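Local coordinates for DNA protection during starvation protein (Brevibacillus brevis, PDB 1N1Q), which probably shields DNA from oxidative damage by oxidising Fe(2+) with hydrogen peroxide and storing the iron as ferric mineral inside a hollow twelve-subunit shell, at residues Q7-A10 / V11-R15. Numbering follows the deposited sequence.
Sequences QLVA and VLLNR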
loop_
_atom_site.group_PDB
_atom_site.type_symbol
_atom_site.label_atom_id
_atom_site.label_comp_id
_atom_site.label_asym_id
_atom_site.label_seq_id
_atom_site.Cartn_x
_atom_site.Cartn_y
_atom_site.Cartn_z
ATOM N N GLN A 7 -23.451 23.706 22.161
ATOM C CA GLN A 7 -22.761 22.492 22.574
ATOM C C GLN A 7 -23.691 21.284 22.601
ATOM O O GLN A 7 -23.251 20.152 22.399
ATOM C CB GLN A 7 -22.086 22.695 23.935
ATOM C CG GLN A 7 -20.987 23.762 23.880
ATOM C CD GLN A 7 -20.124 23.791 25.120
ATOM O OE1 GLN A 7 -19.593 22.764 25.539
ATOM N NE2 GLN A 7 -19.967 24.957 25.702
ATOM N N LEU A 8 -24.976 21.508 22.851
ATOM C CA LEU A 8 -25.903 20.383 22.852
ATOM C C LEU A 8 -25.932 19.715 21.479
ATOM O O LEU A 8 -26.222 18.525 21.385
ATOM C CB LEU A 8 -27.314 20.827 23.251
ATOM C CG LEU A 8 -27.525 21.070 24.753
ATOM C CD1 LEU A 8 -28.927 21.533 25.005
ATOM C CD2 LEU A 8 -27.245 19.793 25.519
ATOM N N VAL A 9 -25.631 20.453 20.409
ATOM C CA VAL A 9 -25.671 19.795 19.113
ATOM C C VAL A 9 -24.523 18.803 18.994
ATOM O O VAL A 9 -24.719 17.671 18.573
ATOM C CB VAL A 9 -25.613 20.787 17.926
ATOM C CG1 VAL A 9 -25.628 20.005 16.600
ATOM C CG2 VAL A 9 -26.804 21.738 17.984
ATOM N N ALA A 10 -23.326 19.225 19.385
ATOM C CA ALA A 10 -22.169 18.340 19.330
ATOM C C ALA A 10 -22.380 17.133 20.250
ATOM O O ALA A 10 -21.967 16.019 19.934
ATOM C CB ALA A 10 -20.892 19.096 19.726
ATOM N N VAL A 11 -23.035 17.351 21.385
ATOM C CA VAL A 11 -23.291 16.253 22.319
ATOM C C VAL A 11 -24.249 15.224 21.711
ATOM O O VAL A 11 -24.022 14.023 21.796
ATOM C CB VAL A 11 -23.887 16.763 23.648
ATOM C CG1 VAL A 11 -24.276 15.586 24.536
ATOM C CG2 VAL A 11 -22.873 17.630 24.358
ATOM N N LEU A 12 -25.319 15.702 21.088
ATOM C CA LEU A 12 -26.289 14.807 20.478
ATOM C C LEU A 12 -25.674 14.087 19.288
ATOM O O LEU A 12 -25.991 12.928 19.016
ATOM C CB LEU A 12 -27.528 15.592 20.046
ATOM C CG LEU A 12 -28.339 16.091 21.247
ATOM C CD1 LEU A 12 -29.467 16.986 20.775
ATOM C CD2 LEU A 12 -28.887 14.891 22.015
ATOM N N LEU A 13 -24.793 14.780 18.576
ATOM C CA LEU A 13 -24.104 14.190 17.437
ATOM C C LEU A 13 -23.205 13.054 17.936
ATOM O O LEU A 13 -23.210 11.960 17.379
ATOM C CB LEU A 13 -23.263 15.263 16.732
ATOM C CG LEU A 13 -23.548 15.626 15.262
ATOM C CD1 LEU A 13 -24.985 15.322 14.891
ATOM C CD2 LEU A 13 -23.228 17.097 15.051
ATOM N N ASN A 14 -22.443 13.321 18.990
ATOM C CA ASN A 14 -21.538 12.316 19.550
ATOM C C ASN A 14 -22.276 11.100 20.093
ATOM O O ASN A 14 -21.721 10.005 20.159
ATOM C CB ASN A 14 -20.653 12.928 20.646
ATOM C CG ASN A 14 -19.385 13.554 20.083
ATOM O OD1 ASN A 14 -18.817 13.043 19.121
ATOM N ND2 ASN A 14 -18.922 14.645 20.692
ATOM N N ARG A 15 -23.529 11.296 20.481
ATOM C CA ARG A 15 -24.351 10.206 20.992
ATOM C C ARG A 15 -24.542 9.204 19.855
ATOM O O ARG A 15 -24.526 7.994 20.063
ATOM C CB ARG A 15 -25.703 10.749 21.434
ATOM C CG ARG A 15 -26.319 10.025 22.611
ATOM C CD ARG A 15 -27.067 8.773 22.201
ATOM N NE ARG A 15 -28.183 8.538 23.113
ATOM C CZ ARG A 15 -29.191 9.392 23.281
ATOM N NH1 ARG A 15 -29.220 10.531 22.595
ATOM N NH2 ARG A 15 -30.161 9.119 24.145
#
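Ala10 O lies above the plane of the Asn14 side-chain amide, offset toward its CB and ND2 side, 3.6 Å from Asn14 CG. It is 3.4 Å from Asn14 ND2, but the angle is too poor for a hydrogen bond. The polar atoms at the amide edges are used across the fold instead: OD1 accepts from Ile72 N, and ND2 donates to Ser70 O. These two bonds fix the rotation of the amide. Ala10 O accepts a hydrogen bond from the backbone Asn14 N, at 2.9 Å.

Each residue from Gln7 to Ala10 receives such a bond from the residue four places on. Leu13 N to Val9 O is among them, also 2.9 Å long. Side chains pack against these same carbonyls. Leu12 has its CG anti to its own carbonyl carbon (chi1 -70°), which brings that carbon 3.2 Å from Leu8 O. Val11 CG2 comes equally close to Gln7 O, at 3.2 Å.

Val9 and Leu13 lie side by side and point the same way, with Val9 CG1 4.1 Å from Leu13 CD2. Both are buried. They meet Thr126 of helix 124-148, and Leu13 also reaches Arg63 and Val64 of helix 39-66. Leu12 packs on Ala114 and Val117 of helix 93-120.

A bound mu-oxo-diiron group is about 13 Å from the side chain of Asn14, and none of the residues from Gln7 to Arg15 is an iron ligand; the contact is structural packing. The arrangement is one of regular i to i+4 alpha-helical contacts, near the start of helix 4-33 in the ferritin-like four-helix bundle.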